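Local coordinates for protein-disulfide isomerase (Novosphingobium aromaticivorans, PDB 3GMF) that probably acts as a thiol-disulfide oxidoreductase or disulfide isomerase of the thioredoxin superfamily, with a DsbA-like helical insertion, at residues Gly111-Arg116 and Ser145-Ala150; Asp64-Leu69 and Thr115-Ile120; Arg105-Asn110 and Ala121-Phe126; Thr71-Pro76 and Asp141-Asn146. All blocks are in the same frame, centred on the assembly; numbering follows the deposited sequence. Where two conformers were deposited one is given.

In the fold
All four contacts lie in the helical part of the chain between strand 51-57 and strand 171-174, consistent with the helical insertion of DsbA-like proteins. Helix 113-123 carries interactions 1, 2 and 3 in turn: its start meets helix 147-164, its middle crosses helix 62-73, and its end is tied back to the loop after helix 102-106. Interactions 1 and 2 have centres about 8 Å apart and join where Phe113 CZ lies 3.4 Å from Leu69 CD1. Interactions 2 and 3 are about 7 Å apart, centre to centre. Interaction 4, about 11 Å from interaction 2 between centres, adds a disulfide at the end of helix 62-73, separate from the CxxC pair, probably the redox site as in thioredoxins.

Interaction 1: residues Gly111-Arg116 and Ser145-Ala150; sequences GTFATR and SNEALA
Phe113 and Glu147 run past each other in opposite directions, the planes of the phenyl ring and the carboxylate 23° apart. With CG anti to the backbone N (chi1 165°), Phe113 sends its ring across to the first turn of helix 147-164. There the Glu147 side chain lies alongside: Glu147 CG is 3.6 Å from Phe113 CD2, and Glu147 OE2 ends 3.5 Å from Phe113 CB. The main chain takes part too, as Glu147 CA sits 3.6 Å from Phe113 CE2, while the carbonyl carbon of Ser145 approaches the ring edge. Farther along the ring, the methyl CB of Ala150 touches Phe113 CE1 at 3.5 Å, an oblique approach. No direct hydrogen bond joins the two segments; a water links Phe113 N and Glu147 OE2 through two weak bonds. Within the segments, Arg116 NH1 donates to Gly111 O at 2.8 Å, and Asn146, the N-cap of helix 147-164, accepts from Leu149 N through OD1 at 3.1 Å, the donor above the amide plane. The contact thus brings together the beginnings of helices 113-123 and 147-164 near the surface, with Leu69 of helix 62-73 touching both Phe113 and Ala150.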
loop_
_atom_site.group_PDB
_atom_site.type_symbol
_atom_site.label_atom_id
_atom_site.label_comp_id
_atom_site.label_asym_id
_atom_site.label_seq_id
_atom_site.Cartn_x
_atom_site.Cartn_y
_atom_site.Cartn_z
ATOM N N GLY A 111 14.481 -6.663 -18.199
ATOM C CA GLY A 111 15.623 -5.851 -17.793
ATOM C C GLY A 111 15.817 -5.899 -16.286
ATOM O O GLY A 111 15.153 -6.660 -15.578
ATOM N N THR A 112 16.746 -5.090 -15.798
ATOM C CA THR A 112 17.113 -5.107 -14.393
ATOM C C THR A 112 16.079 -4.315 -13.619
ATOM O O THR A 112 15.291 -3.561 -14.215
ATOM C CB THR A 112 18.488 -4.445 -14.152
ATOM O OG1 THR A 112 18.456 -3.100 -14.637
ATOM C CG2 THR A 112 19.600 -5.219 -14.853
ATOM N N PHE A 113 16.102 -4.481 -12.301
ATOM C CA PHE A 113 15.243 -3.723 -11.411
ATOM C C PHE A 113 15.305 -2.211 -11.694
ATOM O O PHE A 113 14.270 -1.570 -11.811
ATOM C CB PHE A 113 15.585 -4.029 -9.950
ATOM C CG PHE A 113 15.003 -3.043 -8.985
ATOM C CD1 PHE A 113 13.672 -3.136 -8.584
ATOM C CD2 PHE A 113 15.781 -1.992 -8.501
ATOM C CE1 PHE A 113 13.138 -2.187 -7.703
ATOM C CE2 PHE A 113 15.252 -1.052 -7.628
ATOM C CZ PHE A 113 13.945 -1.156 -7.227
ATOM N N ALA A 114 16.512 -1.653 -11.809
ATOM C CA ALA A 114 16.669 -0.206 -12.055
ATOM C C ALA A 114 16.030 0.280 -13.360
ATOM O O ALA A 114 15.314 1.285 -13.368
ATOM C CB ALA A 114 18.151 0.200 -11.989
ATOM N N THR A 115 16.284 -0.448 -14.448
ATOM C CA THR A 115 15.796 -0.082 -15.772
ATOM C C THR A 115 14.266 -0.083 -15.796
ATOM O O THR A 115 13.665 0.889 -16.231
ATOM C CB THR A 115 16.362 -1.024 -16.856
ATOM O OG1 THR A 115 17.794 -1.078 -16.736
ATOM C CG2 THR A 115 15.986 -0.533 -18.258
ATOM N N ARG A 116 13.641 -1.127 -15.289
ATOM C CA ARG A 116 12.201 -1.225 -15.306
ATOM C C ARG A 116 11.526 -0.218 -14.376
ATOM O O ARG A 116 10.527 0.315 -14.719
ATOM C CB ARG A 116 11.749 -2.662 -15.084
ATOM C CG ARG A 116 11.796 -3.164 -13.694
ATOM C CD ARG A 116 11.350 -4.605 -13.584
ATOM N NE ARG A 116 12.169 -5.575 -14.283
ATOM C CZ ARG A 116 11.815 -6.831 -14.480
ATOM N NH1 ARG A 116 12.597 -7.627 -15.114
ATOM N NH2 ARG A 116 10.658 -7.269 -14.078
ATOM N N SER A 145 16.011 3.778 -6.910
ATOM C CA SER A 145 17.180 2.914 -7.094
ATOM C C SER A 145 17.445 2.021 -5.878
ATOM O O SER A 145 18.348 1.185 -5.904
ATOM C CB SER A 145 18.430 3.737 -7.448
ATOM O OG SER A 145 18.718 4.709 -6.460
ATOM N N ASN A 146 16.651 2.196 -4.817
ATOM C CA ASN A 146 16.815 1.425 -3.571
ATOM C C ASN A 146 16.330 -0.031 -3.737
ATOM O O ASN A 146 15.268 -0.434 -3.236
ATOM C CB ASN A 146 16.142 2.147 -2.391
ATOM C CG ASN A 146 16.588 1.617 -1.026
ATOM O OD1 ASN A 146 17.247 0.585 -0.928
ATOM N ND2 ASN A 146 16.190 2.303 0.031
ATOM N N GLU A 147 17.144 -0.812 -4.435
ATOM C CA GLU A 147 16.888 -2.225 -4.693
ATOM C C GLU A 147 16.908 -3.070 -3.424
ATOM O O GLU A 147 16.193 -4.079 -3.348
ATOM C CB GLU A 147 17.924 -2.766 -5.676
ATOM C CG GLU A 147 17.591 -4.118 -6.271
ATOM C CD GLU A 147 18.690 -4.611 -7.177
ATOM O OE1 GLU A 147 19.870 -4.306 -6.892
ATOM O OE2 GLU A 147 18.373 -5.293 -8.172
ATOM N N ALA A 148 17.715 -2.656 -2.449
ATOM C CA ALA A 148 17.767 -3.324 -1.136
ATOM C C ALA A 148 16.395 -3.285 -0.487
ATOM O O ALA A 148 15.914 -4.300 0.009
ATOM C CB ALA A 148 18.805 -2.669 -0.221
ATOM N N LEU A 149 15.772 -2.107 -0.514
ATOM C CA LEU A 149 14.411 -1.940 -0.010
ATOM C C LEU A 149 13.390 -2.744 -0.818
ATOM O O LEU A 149 12.506 -3.355 -0.224
ATOM C CB LEU A 149 14.010 -0.463 0.067
ATOM C CG LEU A 149 12.620 -0.169 0.658
ATOM C CD1 LEU A 149 12.482 -0.680 2.097
ATOM C CD2 LEU A 149 12.292 1.322 0.556
ATOM N N ALA A 150 13.514 -2.751 -2.148
ATOM C CA ALA A 150 12.634 -3.548 -3.001
ATOM C C ALA A 150 12.685 -5.016 -2.585
ATOM O O ALA A 150 11.660 -5.680 -2.506
ATOM C CB ALA A 150 13.043 -3.429 -4.439
HETATM O O HOH W 1 17.710 -7.138 -10.849
#

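Interaction 2: residues Asp64-Leu69 and Thr115-Ile120; sequences DMTVAL and TRTRAI
Thr66 OG1 is held by a hydrogen bond to the carbonyl O of Pro62, one turn back in its own helix, and across the contact it meets carbon: Ile120 CG2 at 3.6 Å and Thr117 CG2 at 3.9 Å. Chi1 of -56° sets this oxygen anti to the carbonyl carbon and beside the backbone N, a placement suited to the bond back along the helix, and turns the methyl CG2 anti to N. Thr117 repeats the pattern, its OG1 bonded to Phe113 O and its methyl turned to the other helix. Both hydroxyls therefore have partners within their own helices, and the interface between them is essentially apolar. The two threonines pass in opposite directions, methyl near methyl, with Thr66 CG2 4.1 Å from Thr117 CG2. Ile120 crosses Thr66 at a slant and presents CG2, with Ile120 CD1 3.9 Å from Thr66 OG1. Leu69, one turn beyond Thr66, adds CD1 at 4.2 Å from Thr117 CG2. The segments cross almost perpendicularly (-86°), with their axes 9.8 Å apart, which confines the meeting to a compact buried patch. Around it, Phe126 of helix 126-131 packs on Thr66, Ala150 of helix 147-164 on Leu69, and Trp108 from the loop after helix 102-106 on Ile120.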
loop_
_atom_site.group_PDB
_atom_site.type_symbol
_atom_site.label_atom_id
_atom_site.label_comp_id
_atom_site.label_asym_id
_atom_site.label_seq_id
_atom_site.Cartn_x
_atom_site.Cartn_y
_atom_site.Cartn_z
ATOM N N ASP A 64 3.116 -1.431 -8.724
ATOM C CA ASP A 64 2.928 -1.483 -7.256
ATOM C C ASP A 64 4.260 -1.307 -6.511
ATOM O O ASP A 64 4.371 -0.465 -5.611
ATOM C CB ASP A 64 2.309 -2.846 -6.920
ATOM C CG ASP A 64 1.603 -2.875 -5.567
ATOM O OD1 ASP A 64 1.586 -1.861 -4.825
ATOM O OD2 ASP A 64 1.050 -3.956 -5.252
ATOM N N MET A 65 5.265 -2.095 -6.910
ATOM C CA MET A 65 6.607 -2.017 -6.302
ATOM C C MET A 65 7.162 -0.595 -6.385
ATOM O O MET A 65 7.738 -0.100 -5.423
ATOM C CB MET A 65 7.595 -2.999 -6.957
ATOM C CG MET A 65 8.973 -2.995 -6.248
ATOM S SD MET A 65 9.015 -3.445 -4.455
ATOM C CE MET A 65 9.106 -5.227 -4.683
ATOM N N THR A 66 7.010 0.035 -7.556
ATOM C CA THR A 66 7.532 1.397 -7.769
ATOM C C THR A 66 6.867 2.386 -6.805
ATOM O O THR A 66 7.543 3.187 -6.164
ATOM C CB THR A 66 7.339 1.833 -9.239
ATOM O OG1 THR A 66 7.968 0.887 -10.112
ATOM C CG2 THR A 66 7.939 3.252 -9.495
ATOM N N VAL A 67 5.540 2.313 -6.694
ATOM C CA VAL A 67 4.823 3.155 -5.718
ATOM C C VAL A 67 5.252 2.867 -4.265
ATOM O O VAL A 67 5.482 3.792 -3.472
ATOM C CB VAL A 67 3.318 3.001 -5.870
ATOM C CG1 VAL A 67 2.625 3.867 -4.847
ATOM C CG2 VAL A 67 2.912 3.421 -7.277
ATOM N N ALA A 68 5.398 1.582 -3.936
ATOM C CA ALA A 68 5.792 1.177 -2.588
ATOM C C ALA A 68 7.218 1.613 -2.244
ATOM O O ALA A 68 7.502 1.933 -1.096
ATOM C CB ALA A 68 5.608 -0.336 -2.388
ATOM N N LEU A 69 8.104 1.674 -3.235
ATOM C CA LEU A 69 9.430 2.250 -2.966
ATOM C C LEU A 69 9.299 3.694 -2.519
ATOM O O LEU A 69 9.926 4.083 -1.530
ATOM C CB LEU A 69 10.368 2.125 -4.170
ATOM C CG LEU A 69 10.846 0.693 -4.426
ATOM C CD1 LEU A 69 11.317 0.590 -5.891
ATOM C CD2 LEU A 69 11.907 0.228 -3.392
ATOM N N THR A 115 16.284 -0.448 -14.448
ATOM C CA THR A 115 15.796 -0.082 -15.772
ATOM C C THR A 115 14.266 -0.083 -15.796
ATOM O O THR A 115 13.665 0.889 -16.231
ATOM C CB THR A 115 16.362 -1.024 -16.856
ATOM O OG1 THR A 115 17.794 -1.078 -16.736
ATOM C CG2 THR A 115 15.986 -0.533 -18.258
ATOM N N ARG A 116 13.641 -1.127 -15.289
ATOM C CA ARG A 116 12.201 -1.225 -15.306
ATOM C C ARG A 116 11.526 -0.218 -14.376
ATOM O O ARG A 116 10.527 0.315 -14.719
ATOM C CB ARG A 116 11.749 -2.662 -15.084
ATOM C CG ARG A 116 11.796 -3.164 -13.694
ATOM C CD ARG A 116 11.350 -4.605 -13.584
ATOM N NE ARG A 116 12.169 -5.575 -14.283
ATOM C CZ ARG A 116 11.815 -6.831 -14.480
ATOM N NH1 ARG A 116 12.597 -7.627 -15.114
ATOM N NH2 ARG A 116 10.658 -7.269 -14.078
ATOM N N THR A 117 12.115 0.046 -13.220
ATOM C CA THR A 117 11.551 0.985 -12.252
ATOM C C THR A 117 11.544 2.413 -12.817
ATOM O O THR A 117 10.565 3.148 -12.672
ATOM C CB THR A 117 12.301 0.896 -10.890
ATOM O OG1 THR A 117 12.142 -0.440 -10.367
ATOM C CG2 THR A 117 11.752 1.870 -9.873
ATOM N N ARG A 118 12.635 2.761 -13.496
ATOM C CA ARG A 118 12.753 4.051 -14.163
ATOM C C ARG A 118 11.738 4.191 -15.304
ATOM O O ARG A 118 11.128 5.250 -15.432
ATOM C CB ARG A 118 14.180 4.275 -14.659
ATOM C CG ARG A 118 15.133 4.753 -13.563
ATOM C CD ARG A 118 16.441 5.291 -14.162
ATOM N NE ARG A 118 17.467 4.255 -14.281
ATOM C CZ ARG A 118 17.763 3.598 -15.403
ATOM N NH1 ARG A 118 18.714 2.672 -15.390
ATOM N NH2 ARG A 118 17.119 3.859 -16.538
ATOM N N ALA A 119 11.544 3.123 -16.086
ATOM C CA ALA A 119 10.577 3.107 -17.203
ATOM C C ALA A 119 9.158 3.301 -16.696
ATOM O O ALA A 119 8.367 4.079 -17.257
ATOM C CB ALA A 119 10.680 1.802 -17.986
ATOM N N ILE A 120 8.836 2.595 -15.611
ATOM C CA ILE A 120 7.521 2.706 -15.003
ATOM C C ILE A 120 7.281 4.116 -14.447
ATOM O O ILE A 120 6.215 4.709 -14.668
ATOM C CB ILE A 120 7.344 1.651 -13.891
ATOM C CG1 ILE A 120 7.239 0.265 -14.525
ATOM C CG2 ILE A 120 6.090 1.932 -13.062
ATOM C CD1 ILE A 120 7.315 -0.906 -13.485
#

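Interaction 3: residues Arg105-Asn110 and Ala121-Phe126; sequences RQRWFN and ASDFRF
Asp123, Trp108 and Phe124 bury the most surface here, and the Asp123 carboxylate is the centre. Its OD2 accepts two bonds on its two lone pairs: Arg107 NH2 at 2.7 Å on the syn side, nearly straight at 173°, and Trp108 NE1 at 2.8 Å on the anti side, with OD2 close to the indole plane. Arg107 NH1 reaches Asp123 OD1 at 3.0 Å, so the guanidinium grips the carboxylate end-on in a two-nitrogen salt bridge, though the two planes are turned 35° apart. Three bonds fix the carboxylate's rotation and would probably favour its charged form. Bends at chi2 and chi3 bring the Arg107 end round to Asp123, and NH2 is also bonded to the carbonyl O of Gln104. Beside this polar cluster, Phe124 CE2 lies 3.7 Å from Trp108 CZ2, over one indole face toward its rim; the six-membered rings are oblique, with planes at 51°. Arg105 CA covers the opposite indole face. Phe124 is followed by Arg125, whose positive phi closes helix 113-123 in a Schellman motif. The contact ties that helix end to the turn after helix 102-106, while Ile63 of helix 62-73 packs against both Trp108 and Phe124.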
loop_
_atom_site.group_PDB
_atom_site.type_symbol
_atom_site.label_atom_id
_atom_site.label_comp_id
_atom_site.label_asym_id
_atom_site.label_seq_id
_atom_site.Cartn_x
_atom_site.Cartn_y
_atom_site.Cartn_z
ATOM N N ARG A 105 4.660 -1.846 -22.376
ATOM C CA ARG A 105 4.506 -2.865 -21.316
ATOM C C ARG A 105 5.726 -3.752 -21.193
ATOM O O ARG A 105 6.087 -4.171 -20.093
ATOM C CB ARG A 105 3.304 -3.737 -21.597
ATOM C CG ARG A 105 2.010 -3.022 -21.459
ATOM C CD ARG A 105 0.856 -3.885 -21.983
ATOM N NE ARG A 105 -0.314 -3.029 -22.125
ATOM C CZ ARG A 105 -1.070 -2.593 -21.124
ATOM N NH1 ARG A 105 -0.801 -2.936 -19.862
ATOM N NH2 ARG A 105 -2.068 -1.764 -21.394
ATOM N N GLN A 106 6.380 -4.013 -22.323
ATOM C CA GLN A 106 7.584 -4.853 -22.370
ATOM C C GLN A 106 8.660 -4.359 -21.401
ATOM O O GLN A 106 9.382 -5.150 -20.763
ATOM C CB GLN A 106 8.153 -4.892 -23.799
ATOM C CG GLN A 106 7.310 -5.680 -24.817
ATOM C CD GLN A 106 7.264 -7.199 -24.573
ATOM O OE1 GLN A 106 8.062 -7.760 -23.804
ATOM N NE2 GLN A 106 6.329 -7.871 -25.247
ATOM N N ARG A 107 8.772 -3.047 -21.300
ATOM C CA ARG A 107 9.788 -2.431 -20.440
ATOM C C ARG A 107 9.497 -2.576 -18.941
ATOM O O ARG A 107 10.405 -2.433 -18.123
ATOM C CB ARG A 107 9.939 -0.957 -20.801
ATOM C CG ARG A 107 10.469 -0.711 -22.216
ATOM C CD ARG A 107 9.809 0.494 -22.896
ATOM N NE ARG A 107 9.936 1.769 -22.185
ATOM C CZ ARG A 107 8.969 2.336 -21.460
ATOM N NH1 ARG A 107 9.195 3.510 -20.864
ATOM N NH2 ARG A 107 7.786 1.724 -21.304
ATOM N N TRP A 108 8.244 -2.858 -18.565
ATOM C CA TRP A 108 7.933 -3.005 -17.145
ATOM C C TRP A 108 8.365 -4.356 -16.600
ATOM O O TRP A 108 8.453 -4.534 -15.384
ATOM C CB TRP A 108 6.431 -2.829 -16.866
ATOM C CG TRP A 108 5.788 -1.593 -17.481
ATOM C CD1 TRP A 108 6.396 -0.431 -17.879
ATOM C CD2 TRP A 108 4.390 -1.417 -17.698
ATOM N NE1 TRP A 108 5.457 0.459 -18.360
ATOM C CE2 TRP A 108 4.211 -0.120 -18.264
ATOM C CE3 TRP A 108 3.269 -2.235 -17.488
ATOM C CZ2 TRP A 108 2.956 0.377 -18.604
ATOM C CZ3 TRP A 108 2.014 -1.746 -17.829
ATOM C CH2 TRP A 108 1.871 -0.445 -18.400
ATOM N N PHE A 109 8.590 -5.319 -17.498
ATOM C CA PHE A 109 8.650 -6.737 -17.075
ATOM C C PHE A 109 9.921 -7.429 -17.488
ATOM O O PHE A 109 10.019 -8.657 -17.386
ATOM C CB PHE A 109 7.455 -7.555 -17.616
ATOM C CG PHE A 109 6.133 -7.119 -17.079
ATOM C CD1 PHE A 109 5.783 -7.345 -15.758
ATOM C CD2 PHE A 109 5.236 -6.460 -17.902
ATOM C CE1 PHE A 109 4.555 -6.920 -15.258
ATOM C CE2 PHE A 109 4.031 -6.024 -17.415
ATOM C CZ PHE A 109 3.675 -6.258 -16.096
ATOM N N ASN A 110 10.878 -6.632 -17.946
ATOM C CA ASN A 110 12.122 -7.095 -18.550
ATOM C C ASN A 110 13.254 -6.148 -18.202
ATOM O O ASN A 110 13.025 -4.965 -17.952
ATOM C CB ASN A 110 11.982 -7.174 -20.071
ATOM C CG ASN A 110 11.102 -8.313 -20.501
ATOM O OD1 ASN A 110 11.431 -9.482 -20.261
ATOM N ND2 ASN A 110 9.954 -7.990 -21.106
ATOM N N ALA A 121 8.259 4.625 -13.708
ATOM C CA ALA A 121 8.128 5.960 -13.102
ATOM C C ALA A 121 7.921 7.013 -14.202
ATOM O O ALA A 121 7.175 7.980 -14.018
ATOM C CB ALA A 121 9.318 6.282 -12.281
ATOM N N SER A 122 8.582 6.802 -15.340
ATOM C CA SER A 122 8.396 7.666 -16.498
ATOM C C SER A 122 6.990 7.551 -17.092
ATOM O O SER A 122 6.266 8.557 -17.208
ATOM C CB SER A 122 9.446 7.377 -17.565
ATOM O OG SER A 122 9.358 8.338 -18.600
ATOM N N ASP A 123 6.595 6.327 -17.443
ATOM C CA ASP A 123 5.278 6.069 -18.031
ATOM C C ASP A 123 4.115 6.515 -17.165
ATOM O O ASP A 123 3.095 6.970 -17.689
ATOM C CB ASP A 123 5.091 4.585 -18.365
ATOM C CG ASP A 123 5.986 4.104 -19.493
ATOM O OD1 ASP A 123 6.651 4.915 -20.181
ATOM O OD2 ASP A 123 6.014 2.882 -19.705
ATOM N N PHE A 124 4.254 6.371 -15.842
ATOM C CA PHE A 124 3.177 6.703 -14.911
ATOM C C PHE A 124 3.290 8.120 -14.355
ATOM O O PHE A 124 2.469 8.544 -13.543
ATOM C CB PHE A 124 3.065 5.646 -13.802
ATOM C CG PHE A 124 2.448 4.357 -14.277
ATOM C CD1 PHE A 124 1.088 4.134 -14.104
ATOM C CD2 PHE A 124 3.227 3.386 -14.926
ATOM C CE1 PHE A 124 0.484 2.944 -14.548
ATOM C CE2 PHE A 124 2.648 2.215 -15.382
ATOM C CZ PHE A 124 1.274 1.986 -15.189
ATOM N N ARG A 125 4.297 8.848 -14.846
ATOM C CA ARG A 125 4.490 10.263 -14.513
ATOM C C ARG A 125 4.650 10.522 -13.014
ATOM O O ARG A 125 4.078 11.472 -12.455
ATOM C CB ARG A 125 3.368 11.123 -15.117
ATOM C CG ARG A 125 3.433 11.259 -16.638
ATOM C CD ARG A 125 2.164 11.924 -17.197
ATOM N NE ARG A 125 1.686 13.037 -16.366
ATOM C CZ ARG A 125 2.124 14.296 -16.433
ATOM N NH1 ARG A 125 3.072 14.648 -17.299
ATOM N NH2 ARG A 125 1.613 15.214 -15.621
ATOM N N PHE A 126 5.433 9.663 -12.362
ATOM C CA PHE A 126 5.619 9.765 -10.912
ATOM C C PHE A 126 6.543 10.935 -10.504
ATOM O O PHE A 126 6.474 11.438 -9.381
ATOM C CB PHE A 126 6.129 8.425 -10.365
ATOM C CG PHE A 126 5.073 7.347 -10.326
ATOM C CD1 PHE A 126 3.716 7.670 -10.261
ATOM C CD2 PHE A 126 5.443 5.996 -10.307
ATOM C CE1 PHE A 126 2.724 6.660 -10.195
ATOM C CE2 PHE A 126 4.479 4.989 -10.237
ATOM C CZ PHE A 126 3.109 5.322 -10.184
#

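Interaction 4: residues Thr71-Pro76 and Asp141-Asn146; sequences TNCVPP and DRCLSN
Cys73 SG is bonded covalently to Cys143 SG, 2.0 Å away, in a disulfide that joins the end of helix 62-73 to helix 137-144. Leading up to it, Thr71 bonds through OG1 to the hydroxyl of Tyr25, and Asn72 through ND2 to Asn57 OD1 and to Ala68 O, tying the helix end to strand 51-57 through Asn57 and to Tyr25. At Cys73, chi1 of 80° sets SG between the backbone N and the carbonyl carbon, whereas Cys143 carries SG beside its N (chi1 -67°). Turned in this way, the two sulfurs meet with a C-S-S-C torsion of 79°, close to the relaxed right angle, and with the CA atoms of Cys73 and Cys143 6.0 Å apart. Both cysteines were deposited in two conformers, so the bridge geometry is that of one of them. After Cys73, Val74 turns away from the partner segment, and the chain passes through Pro75 and Pro76 into helix 76-88. Met135 packs against both half-cystines from the loop before helix 137-144, and Leu144 reaches Thr117 and Ala121 of helix 113-123.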
loop_
_atom_site.group_PDB
_atom_site.type_symbol
_atom_site.label_atom_id
_atom_site.label_comp_id
_atom_site.label_asym_id
_atom_site.label_seq_id
_atom_site.Cartn_x
_atom_site.Cartn_y
_atom_site.Cartn_z
ATOM N N THR A 71 6.536 5.369 -1.196
ATOM C CA THR A 71 5.885 5.525 0.125
ATOM C C THR A 71 6.755 5.007 1.291
ATOM O O THR A 71 6.695 5.543 2.408
ATOM C CB THR A 71 4.463 4.896 0.154
ATOM O OG1 THR A 71 4.575 3.469 0.049
ATOM C CG2 THR A 71 3.608 5.429 -1.001
ATOM N N ASN A 72 7.605 4.016 1.025
ATOM C CA ASN A 72 8.490 3.485 2.065
ATOM C C ASN A 72 9.819 4.224 2.242
ATOM O O ASN A 72 10.551 3.913 3.190
ATOM C CB ASN A 72 8.731 1.983 1.888
ATOM C CG ASN A 72 7.513 1.151 2.271
ATOM O OD1 ASN A 72 7.421 0.652 3.397
ATOM N ND2 ASN A 72 6.570 1.008 1.335
ATOM N N CYS A 73 10.082 5.201 1.395
ATOM C CA CYS A 73 11.381 5.929 1.473
ATOM C C CYS A 73 11.223 7.185 2.289
ATOM O O CYS A 73 12.217 7.698 2.725
ATOM C CB CYS A 73 12.014 6.214 0.093
ATOM S SG CYS A 73 11.364 7.626 -0.870
ATOM N N VAL A 74 10.014 7.645 2.537
ATOM C CA VAL A 74 9.753 8.818 3.378
ATOM C C VAL A 74 9.772 8.451 4.871
ATOM O O VAL A 74 9.587 7.284 5.219
ATOM C CB VAL A 74 8.417 9.538 2.994
ATOM C CG1 VAL A 74 8.493 10.145 1.600
ATOM C CG2 VAL A 74 7.204 8.617 3.139
ATOM N N PRO A 75 10.030 9.437 5.763
ATOM C CA PRO A 75 9.903 9.194 7.206
ATOM C C PRO A 75 8.514 8.666 7.600
ATOM O O PRO A 75 7.527 9.033 6.960
ATOM C CB PRO A 75 10.138 10.587 7.823
ATOM C CG PRO A 75 9.989 11.556 6.693
ATOM C CD PRO A 75 10.476 10.817 5.491
ATOM N N PRO A 76 8.443 7.788 8.627
ATOM C CA PRO A 76 7.186 7.231 9.160
ATOM C C PRO A 76 6.038 8.237 9.301
ATOM O O PRO A 76 4.904 7.924 8.937
ATOM C CB PRO A 76 7.598 6.691 10.530
ATOM C CG PRO A 76 9.017 6.295 10.348
ATOM C CD PRO A 76 9.617 7.237 9.334
ATOM N N ASP A 141 14.883 9.822 -7.573
ATOM C CA ASP A 141 15.889 8.927 -8.179
ATOM C C ASP A 141 16.532 7.962 -7.176
ATOM O O ASP A 141 16.669 6.771 -7.474
ATOM C CB ASP A 141 17.013 9.719 -8.866
ATOM C CG ASP A 141 16.585 10.346 -10.181
ATOM O OD1 ASP A 141 15.604 9.872 -10.794
ATOM O OD2 ASP A 141 17.245 11.322 -10.599
ATOM N N ARG A 142 16.929 8.492 -6.015
ATOM C CA ARG A 142 17.550 7.708 -4.949
ATOM C C ARG A 142 16.567 6.662 -4.438
ATOM O O ARG A 142 16.928 5.491 -4.267
ATOM C CB ARG A 142 17.989 8.601 -3.783
ATOM C CG ARG A 142 19.242 9.422 -4.037
ATOM C CD ARG A 142 19.826 9.980 -2.730
ATOM N NE ARG A 142 18.826 10.600 -1.851
ATOM C CZ ARG A 142 18.419 11.870 -1.926
ATOM N NH1 ARG A 142 18.905 12.694 -2.850
ATOM N NH2 ARG A 142 17.510 12.319 -1.070
ATOM N N CYS A 143 15.327 7.085 -4.219
ATOM C CA CYS A 143 14.242 6.213 -3.761
ATOM C C CYS A 143 14.026 5.059 -4.765
ATOM O O CYS A 143 13.949 3.894 -4.375
ATOM C CB CYS A 143 12.917 6.975 -3.503
ATOM S SG CYS A 143 12.902 8.162 -2.109
ATOM N N LEU A 144 13.901 5.405 -6.043
ATOM C CA LEU A 144 13.655 4.390 -7.082
ATOM C C LEU A 144 14.805 3.423 -7.344
ATOM O O LEU A 144 14.595 2.379 -7.974
ATOM C CB LEU A 144 13.279 5.038 -8.412
ATOM C CG LEU A 144 12.034 5.919 -8.460
ATOM C CD1 LEU A 144 11.902 6.441 -9.865
ATOM C CD2 LEU A 144 10.771 5.175 -8.003
ATOM N N SER A 145 16.011 3.778 -6.910
ATOM C CA SER A 145 17.180 2.914 -7.094
ATOM C C SER A 145 17.445 2.021 -5.878
ATOM O O SER A 145 18.348 1.185 -5.904
ATOM C CB SER A 145 18.430 3.737 -7.448
ATOM O OG SER A 145 18.718 4.709 -6.460
ATOM N N ASN A 146 16.651 2.196 -4.817
ATOM C CA ASN A 146 16.815 1.425 -3.571
ATOM C C ASN A 146 16.330 -0.031 -3.737
ATOM O O ASN A 146 15.268 -0.434 -3.236
ATOM C CB ASN A 146 16.142 2.147 -2.391
ATOM C CG ASN A 146 16.588 1.617 -1.026
ATOM O OD1 ASN A 146 17.247 0.585 -0.928
ATOM N ND2 ASN A 146 16.190 2.303 0.031
#